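Local atomic coordinates of guanine deaminase (PDB entry 6OHB), a protein that catalyses the zinc-dependent hydrolytic deamination of guanine to xanthine and ammonia. Residues His6-Val18 and Ile64-Pro76. Residues are numbered along the deposited sequence; the frame is centred on the assembly and turned at random.
Sequences HTLKAVRGSFIDV and IRVRDYRGKLIVP
R12 reaches across to R70 and lays its guanidinium flat on that of its partner. CB rests on the methyl CG2 of V66 at 3.8 Å. With CG anti to the backbone N (chi1 -173°) and the chain extended as far as NE, CD and NE cross over CD and NE of R70, NE lying 3.6 Å from R70 CD. CZ and both terminal nitrogens then lie over the R70 guanidinium, centres 3.7 Å apart and planes 19° from parallel. Two like charges can probably share this stack because each has an acid: D37 pairs with NE of R12, while D68 takes R70 side-on, its OD2 2.8 Å from R70 NH2 and its OD1 hydrogen-bonded to R70 NE. OD1 also accepts from the backbone N of R70, closing an Asx turn that helps fix the carboxylate.

Beneath these side chains, strands 8-12 and 67-70 run parallel. R67 N donates to A10 O, R12 N to R67 O, and Y69 N to R12 O. Both chains then turn a corner, at G13, whose backbone angles suit a residue without CB, and through a type II turn from Y69 to K72. Pairing resumes between strands 14-18 and 73-76, with I74 N donating a hydrogen bond to S14 O and I16 N one to I74 O. Branched, apolar I74 fills the inside of the bend: its CD1 meets F15 CZ at 3.5 Å and V11 CG1 at 3.6 Å, while Y69 turns its ring edge to that same V11 methyl. Here parallel pairing is carried round a corner from one sheet into another, in the small beta domain that amidohydrolases carry beside the TIM barrel; strand 73-84 runs on from it to the zinc ligands H82 and H84.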
ATOM      1  N   HIS A   6      34.829   7.712 -28.289  1.00 85.77           N
ATOM      2  CA  HIS A   6      33.491   7.668 -27.720  1.00 76.49           C
ATOM      3  C   HIS A   6      32.995   9.072 -27.379  1.00 72.54           C
ATOM      4  O   HIS A   6      33.745  10.051 -27.389  1.00 79.11           O
ATOM      5  CB  HIS A   6      33.468   6.772 -26.479  1.00 74.94           C
ATOM      6  CG  HIS A   6      33.538   5.311 -26.790  1.00 80.60           C
ATOM      7  ND1 HIS A   6      32.464   4.462 -26.619  1.00 76.77           N
ATOM      8  CD2 HIS A   6      34.552   4.546 -27.260  1.00 76.82           C
ATOM      9  CE1 HIS A   6      32.814   3.237 -26.970  1.00 81.68           C
ATOM     10  NE2 HIS A   6      34.076   3.261 -27.364  1.00 84.32           N
ATOM     11  N   THR A   7      31.708   9.154 -27.051  1.00 70.62           N
ATOM     12  CA  THR A   7      30.995  10.415 -26.919  1.00 61.38           C
ATOM     13  C   THR A   7      30.374  10.552 -25.532  1.00 57.72           C
ATOM     14  O   THR A   7      30.194   9.573 -24.805  1.00 51.76           O
ATOM     15  CB  THR A   7      29.900  10.521 -27.980  1.00 63.93           C
ATOM     16  OG1 THR A   7      29.178  11.746 -27.807  1.00 69.05           O
ATOM     17  CG2 THR A   7      28.950   9.341 -27.844  1.00 60.80           C
ATOM     18  N   LEU A   8      30.012  11.787 -25.193  1.00 54.59           N
ATOM     19  CA  LEU A   8      29.491  12.149 -23.883  1.00 48.57           C
ATOM     20  C   LEU A   8      27.972  12.327 -23.915  1.00 50.41           C
ATOM     21  O   LEU A   8      27.373  12.601 -24.959  1.00 46.28           O
ATOM     22  CB  LEU A   8      30.152  13.445 -23.404  1.00 41.23           C
ATOM     23  CG  LEU A   8      30.652  13.579 -21.967  1.00 54.93           C
ATOM     24  CD1 LEU A   8      31.200  12.266 -21.451  1.00 52.73           C
ATOM     25  CD2 LEU A   8      31.728  14.652 -21.901  1.00 54.43           C
ATOM     26  N   LYS A   9      27.353  12.157 -22.743  1.00 38.23           N
ATOM     27  CA  LYS A   9      25.976  12.576 -22.497  1.00 40.26           C
ATOM     28  C   LYS A   9      25.954  13.424 -21.236  1.00 33.46           C
ATOM     29  O   LYS A   9      26.690  13.144 -20.286  1.00 36.42           O
ATOM     30  CB  LYS A   9      25.010  11.390 -22.326  1.00 39.06           C
ATOM     31  CG  LYS A   9      24.853  10.513 -23.551  1.00 46.26           C
ATOM     32  CD  LYS A   9      23.766   9.464 -23.336  1.00 51.01           C
ATOM     33  CE  LYS A   9      23.910   8.313 -24.319  1.00 53.06           C
ATOM     34  NZ  LYS A   9      22.758   7.375 -24.259  1.00 56.47           N
ATOM     35  N   ALA A  10      25.099  14.448 -21.225  1.00 30.81           N
ATOM     36  CA  ALA A  10      24.984  15.380 -20.110  1.00 34.21           C
ATOM     37  C   ALA A  10      23.564  15.368 -19.563  1.00 33.86           C
ATOM     38  O   ALA A  10      22.604  15.555 -20.318  1.00 35.76           O
ATOM     39  CB  ALA A  10      25.365  16.799 -20.541  1.00 41.36           C
ATOM     40  N   VAL A  11      23.435  15.177 -18.252  1.00 31.32           N
ATOM     41  CA  VAL A  11      22.145  15.124 -17.575  1.00 30.20           C
ATOM     42  C   VAL A  11      22.169  16.136 -16.438  1.00 34.82           C
ATOM     43  O   VAL A  11      23.021  16.056 -15.547  1.00 36.04           O
ATOM     44  CB  VAL A  11      21.833  13.717 -17.034  1.00 36.57           C
ATOM     45  CG1 VAL A  11      20.570  13.746 -16.193  1.00 29.66           C
ATOM     46  CG2 VAL A  11      21.703  12.710 -18.177  1.00 31.93           C
ATOM     47  N   ARG A  12      21.228  17.072 -16.450  1.00 34.09           N
ATOM     48  CA  ARG A  12      21.170  18.124 -15.447  1.00 39.21           C
ATOM     49  C   ARG A  12      19.952  17.944 -14.544  1.00 37.03           C
ATOM     50  O   ARG A  12      18.884  17.524 -15.001  1.00 37.74           O
ATOM     51  CB  ARG A  12      21.123  19.494 -16.125  1.00 36.60           C
ATOM     52  CG  ARG A  12      21.221  20.643 -15.159  1.00 45.86           C
ATOM     53  CD  ARG A  12      21.142  21.978 -15.864  1.00 39.92           C
ATOM     54  NE  ARG A  12      21.252  23.064 -14.901  1.00 41.06           N
ATOM     55  CZ  ARG A  12      21.302  24.347 -15.234  1.00 46.44           C
ATOM     56  NH1 ARG A  12      21.255  24.700 -16.514  1.00 43.32           N
ATOM     57  NH2 ARG A  12      21.403  25.274 -14.290  1.00 42.84           N
ATOM     58  N   GLY A  13      20.107  18.271 -13.266  1.00 34.79           N
ATOM     59  CA  GLY A  13      18.942  18.287 -12.395  1.00 32.85           C
ATOM     60  C   GLY A  13      19.354  18.173 -10.938  1.00 34.65           C
ATOM     61  O   GLY A  13      20.490  18.447 -10.581  1.00 34.62           O
ATOM     62  N   SER A  14      18.395  17.764 -10.118  1.00 32.87           N
ATOM     63  CA  SER A  14      18.621  17.534  -8.700  1.00 33.53           C
ATOM     64  C   SER A  14      18.965  16.064  -8.495  1.00 35.84           C
ATOM     65  O   SER A  14      18.337  15.196  -9.092  1.00 40.35           O
ATOM     66  CB  SER A  14      17.380  17.915  -7.900  1.00 38.68           C
ATOM     67  OG  SER A  14      17.414  19.282  -7.547  1.00 35.54           O
ATOM     68  N   PHE A  15      19.972  15.787  -7.669  1.00 38.98           N
ATOM     69  CA  PHE A  15      20.495  14.437  -7.497  1.00 36.95           C
ATOM     70  C   PHE A  15      20.549  14.100  -6.019  1.00 38.40           C
ATOM     71  O   PHE A  15      20.787  14.973  -5.177  1.00 42.90           O
ATOM     72  CB  PHE A  15      21.919  14.283  -8.072  1.00 30.04           C
ATOM     73  CG  PHE A  15      22.003  14.411  -9.562  1.00 33.79           C
ATOM     74  CD1 PHE A  15      22.048  15.660 -10.168  1.00 29.03           C
ATOM     75  CD2 PHE A  15      22.037  13.283 -10.356  1.00 29.74           C
ATOM     76  CE1 PHE A  15      22.120  15.769 -11.541  1.00 29.91           C
ATOM     77  CE2 PHE A  15      22.107  13.386 -11.726  1.00 26.18           C
ATOM     78  CZ  PHE A  15      22.149  14.624 -12.321  1.00 33.74           C
ATOM     79  N   ILE A  16      20.360  12.821  -5.708  1.00 35.36           N
ATOM     80  CA  ILE A  16      20.594  12.347  -4.346  1.00 38.13           C
ATOM     81  C   ILE A  16      21.160  10.935  -4.397  1.00 34.76           C
ATOM     82  O   ILE A  16      20.669  10.090  -5.152  1.00 34.79           O
ATOM     83  CB  ILE A  16      19.310  12.418  -3.492  1.00 40.67           C
ATOM     84  CG1 ILE A  16      19.512  11.736  -2.138  1.00 39.78           C
ATOM     85  CG2 ILE A  16      18.135  11.820  -4.238  1.00 48.57           C
ATOM     86  CD1 ILE A  16      18.534  12.208  -1.083  1.00 50.79           C
ATOM     87  N   ASP A  17      22.213  10.687  -3.617  1.00 37.15           N
ATOM     88  CA  ASP A  17      22.783   9.347  -3.512  1.00 34.31           C
ATOM     89  C   ASP A  17      23.495   9.210  -2.170  1.00 40.26           C
ATOM     90  O   ASP A  17      23.662  10.183  -1.432  1.00 38.49           O
ATOM     91  CB  ASP A  17      23.721   9.028  -4.696  1.00 30.59           C
ATOM     92  CG  ASP A  17      24.968   9.927  -4.748  1.00 44.48           C
ATOM     93  OD1 ASP A  17      24.969  11.045  -4.179  1.00 40.15           O
ATOM     94  OD2 ASP A  17      25.961   9.508  -5.382  1.00 41.51           O
ATOM     95  N   VAL A  18      23.870   7.976  -1.835  1.00 37.72           N
ATOM     96  CA  VAL A  18      24.659   7.691  -0.638  1.00 39.10           C
ATOM     97  C   VAL A  18      26.074   7.361  -1.091  1.00 40.40           C
ATOM     98  O   VAL A  18      26.273   6.435  -1.888  1.00 35.95           O
ATOM     99  CB  VAL A  18      24.058   6.536   0.178  1.00 46.93           C
ATOM    100  CG1 VAL A  18      24.883   6.287   1.434  1.00 35.77           C
ATOM    101  CG2 VAL A  18      22.592   6.815   0.519  1.00 44.00           C
ATOM    102  N   ILE A  64      26.767  18.199 -28.112  1.00 53.51           N
ATOM    103  CA  ILE A  64      25.676  17.553 -27.396  1.00 52.67           C
ATOM    104  C   ILE A  64      24.829  18.600 -26.691  1.00 55.44           C
ATOM    105  O   ILE A  64      25.338  19.634 -26.243  1.00 58.03           O
ATOM    106  CB  ILE A  64      26.191  16.496 -26.394  1.00 47.31           C
ATOM    107  CG1 ILE A  64      26.716  17.161 -25.121  1.00 46.60           C
ATOM    108  CG2 ILE A  64      27.267  15.631 -27.036  1.00 43.45           C
ATOM    109  CD1 ILE A  64      27.152  16.186 -24.059  1.00 47.22           C
ATOM    110  N   ARG A  65      23.527  18.360 -26.659  1.00 54.89           N
ATOM    111  CA  ARG A  65      22.607  19.128 -25.837  1.00 49.72           C
ATOM    112  C   ARG A  65      22.331  18.365 -24.545  1.00 51.41           C
ATOM    113  O   ARG A  65      22.209  17.134 -24.545  1.00 44.15           O
ATOM    114  CB  ARG A  65      21.333  19.447 -26.615  1.00 50.74           C
ATOM    115  CG  ARG A  65      21.640  20.422 -27.761  1.00 55.16           C
ATOM    116  CD  ARG A  65      20.431  21.197 -28.251  1.00 58.72           C
ATOM    117  NE  ARG A  65      19.815  22.023 -27.213  1.00 63.43           N
ATOM    118  CZ  ARG A  65      20.216  23.248 -26.882  1.00 62.82           C
ATOM    119  NH1 ARG A  65      21.252  23.805 -27.498  1.00 67.21           N
ATOM    120  NH2 ARG A  65      19.580  23.916 -25.927  1.00 52.04           N
ATOM    121  N   VAL A  66      22.258  19.098 -23.440  1.00 42.53           N
ATOM    122  CA  VAL A  66      22.071  18.487 -22.131  1.00 41.94           C
ATOM    123  C   VAL A  66      20.602  18.132 -21.942  1.00 46.76           C
ATOM    124  O   VAL A  66      19.705  18.859 -22.385  1.00 41.98           O
ATOM    125  CB  VAL A  66      22.573  19.432 -21.020  1.00 43.67           C
ATOM    126  CG1 VAL A  66      21.935  20.798 -21.161  1.00 46.31           C
ATOM    127  CG2 VAL A  66      22.292  18.850 -19.640  1.00 45.43           C
ATOM    128  N   ARG A  67      20.356  16.963 -21.350  1.00 40.54           N
ATOM    129  CA  ARG A  67      19.011  16.548 -20.963  1.00 38.15           C
ATOM    130  C   ARG A  67      18.662  17.258 -19.663  1.00 38.42           C
ATOM    131  O   ARG A  67      19.282  17.005 -18.624  1.00 38.60           O
ATOM    132  CB  ARG A  67      18.936  15.032 -20.806  1.00 32.89           C
ATOM    133  CG  ARG A  67      19.264  14.279 -22.081  1.00 42.35           C
ATOM    134  CD  ARG A  67      20.498  13.415 -21.895  1.00 46.51           C
ATOM    135  NE  ARG A  67      21.050  12.958 -23.167  1.00 48.28           N
ATOM    136  CZ  ARG A  67      20.599  11.906 -23.845  1.00 54.07           C
ATOM    137  NH1 ARG A  67      19.577  11.195 -23.377  1.00 43.47           N
ATOM    138  NH2 ARG A  67      21.169  11.567 -24.994  1.00 51.79           N
ATOM    139  N   ASP A  68      17.693  18.169 -19.722  1.00 41.46           N
ATOM    140  CA  ASP A  68      17.369  19.074 -18.619  1.00 35.63           C
ATOM    141  C   ASP A  68      16.192  18.492 -17.832  1.00 41.37           C
ATOM    142  O   ASP A  68      15.036  18.612 -18.243  1.00 38.73           O
ATOM    143  CB  ASP A  68      17.061  20.463 -19.170  1.00 37.82           C
ATOM    144  CG  ASP A  68      16.870  21.500 -18.083  1.00 45.54           C
ATOM    145  OD1 ASP A  68      17.027  21.155 -16.892  1.00 43.57           O
ATOM    146  OD2 ASP A  68      16.543  22.660 -18.422  1.00 43.26           O
ATOM    147  N   TYR A  69      16.488  17.860 -16.696  1.00 35.71           N
ATOM    148  CA  TYR A  69      15.462  17.297 -15.825  1.00 38.79           C
ATOM    149  C   TYR A  69      15.262  18.133 -14.564  1.00 43.88           C
ATOM    150  O   TYR A  69      14.923  17.597 -13.506  1.00 40.05           O
ATOM    151  CB  TYR A  69      15.810  15.857 -15.449  1.00 31.06           C
ATOM    152  CG  TYR A  69      15.863  14.907 -16.621  1.00 31.25           C
ATOM    153  CD1 TYR A  69      14.775  14.765 -17.479  1.00 32.02           C
ATOM    154  CD2 TYR A  69      16.998  14.144 -16.872  1.00 32.95           C
ATOM    155  CE1 TYR A  69      14.818  13.886 -18.561  1.00 31.18           C
ATOM    156  CE2 TYR A  69      17.053  13.265 -17.951  1.00 27.73           C
ATOM    157  CZ  TYR A  69      15.959  13.141 -18.788  1.00 30.06           C
ATOM    158  OH  TYR A  69      16.012  12.274 -19.857  1.00 37.95           O
ATOM    159  N   ARG A  70      15.468  19.446 -14.662  1.00 45.22           N
ATOM    160  CA  ARG A  70      15.276  20.313 -13.508  1.00 42.26           C
ATOM    161  C   ARG A  70      13.814  20.318 -13.092  1.00 38.52           C
ATOM    162  O   ARG A  70      12.911  20.342 -13.930  1.00 45.38           O
ATOM    163  CB  ARG A  70      15.765  21.730 -13.816  1.00 43.10           C
ATOM    164  CG  ARG A  70      17.288  21.841 -13.763  1.00 46.48           C
ATOM    165  CD  ARG A  70      17.776  23.236 -14.108  1.00 46.69           C
ATOM    166  NE  ARG A  70      17.472  23.601 -15.488  1.00 48.26           N
ATOM    167  CZ  ARG A  70      17.677  24.808 -16.002  1.00 46.28           C
ATOM    168  NH1 ARG A  70      18.196  25.768 -15.251  1.00 48.27           N
ATOM    169  NH2 ARG A  70      17.367  25.053 -17.268  1.00 45.14           N
ATOM    170  N   GLY A  71      13.587  20.287 -11.783  1.00 44.22           N
ATOM    171  CA  GLY A  71      12.279  20.060 -11.219  1.00 37.93           C
ATOM    172  C   GLY A  71      12.027  18.620 -10.829  1.00 35.27           C
ATOM    173  O   GLY A  71      11.123  18.357 -10.030  1.00 35.92           O
ATOM    174  N   LYS A  72      12.830  17.692 -11.337  1.00 37.97           N
ATOM    175  CA  LYS A  72      12.756  16.284 -10.981  1.00 36.43           C
ATOM    176  C   LYS A  72      13.869  15.946  -9.993  1.00 37.27           C
ATOM    177  O   LYS A  72      14.745  16.763  -9.694  1.00 44.55           O
ATOM    178  CB  LYS A  72      12.873  15.403 -12.229  1.00 31.11           C
ATOM    179  CG  LYS A  72      12.033  15.852 -13.418  1.00 37.27           C
ATOM    180  CD  LYS A  72      10.554  15.580 -13.187  1.00 34.14           C
ATOM    181  CE  LYS A  72       9.795  15.467 -14.498  1.00 38.55           C
ATOM    182  NZ  LYS A  72       9.697  16.761 -15.225  1.00 34.84           N
ATOM    183  N   LEU A  73      13.831  14.719  -9.485  1.00 40.97           N
ATOM    184  CA  LEU A  73      14.862  14.210  -8.594  1.00 35.70           C
ATOM    185  C   LEU A  73      15.481  12.957  -9.198  1.00 39.37           C
ATOM    186  O   LEU A  73      14.770  12.011  -9.534  1.00 32.99           O
ATOM    187  CB  LEU A  73      14.279  13.924  -7.209  1.00 34.19           C
ATOM    188  CG  LEU A  73      15.218  14.110  -6.018  1.00 49.67           C
ATOM    189  CD1 LEU A  73      15.284  15.582  -5.610  1.00 55.16           C
ATOM    190  CD2 LEU A  73      14.735  13.248  -4.862  1.00 52.27           C
ATOM    191  N   ILE A  74      16.805  12.928  -9.302  1.00 32.62           N
ATOM    192  CA  ILE A  74      17.523  11.852  -9.970  1.00 34.25           C
ATOM    193  C   ILE A  74      18.202  11.008  -8.903  1.00 33.19           C
ATOM    194  O   ILE A  74      18.976  11.524  -8.080  1.00 38.06           O
ATOM    195  CB  ILE A  74      18.537  12.392 -10.990  1.00 33.22           C
ATOM    196  CG1 ILE A  74      17.844  13.346 -11.960  1.00 32.89           C
ATOM    197  CG2 ILE A  74      19.206  11.250 -11.740  1.00 29.95           C
ATOM    198  CD1 ILE A  74      18.781  13.915 -13.028  1.00 30.80           C
ATOM    199  N   VAL A  75      17.903   9.713  -8.925  1.00 30.58           N
ATOM    200  CA  VAL A  75      18.392   8.765  -7.927  1.00 30.09           C
ATOM    201  C   VAL A  75      19.047   7.603  -8.657  1.00 25.66           C
ATOM    202  O   VAL A  75      18.780   7.368  -9.846  1.00 29.68           O
ATOM    203  CB  VAL A  75      17.248   8.268  -7.012  1.00 34.36           C
ATOM    204  CG1 VAL A  75      16.570   9.441  -6.348  1.00 36.05           C
ATOM    205  CG2 VAL A  75      16.233   7.460  -7.816  1.00 23.77           C
ATOM    206  N   PRO A  76      19.929   6.866  -7.987  1.00 31.42           N
ATOM    207  CA  PRO A  76      20.457   5.645  -8.601  1.00 33.38           C
ATOM    208  C   PRO A  76      19.342   4.628  -8.792  1.00 31.32           C
ATOM    209  O   PRO A  76      18.348   4.626  -8.065  1.00 33.82           O
ATOM    210  CB  PRO A  76      21.500   5.155  -7.589  1.00 34.06           C
ATOM    211  CG  PRO A  76      21.800   6.341  -6.731  1.00 37.17           C
ATOM    212  CD  PRO A  76      20.538   7.133  -6.674  1.00 32.32           C
TER
HETATM  213  O   HOH W   1      23.444  14.690 -23.595  1.00 39.60           O
HETATM  214  O   HOH W   2      16.196  20.303  -9.946  1.00 46.21           O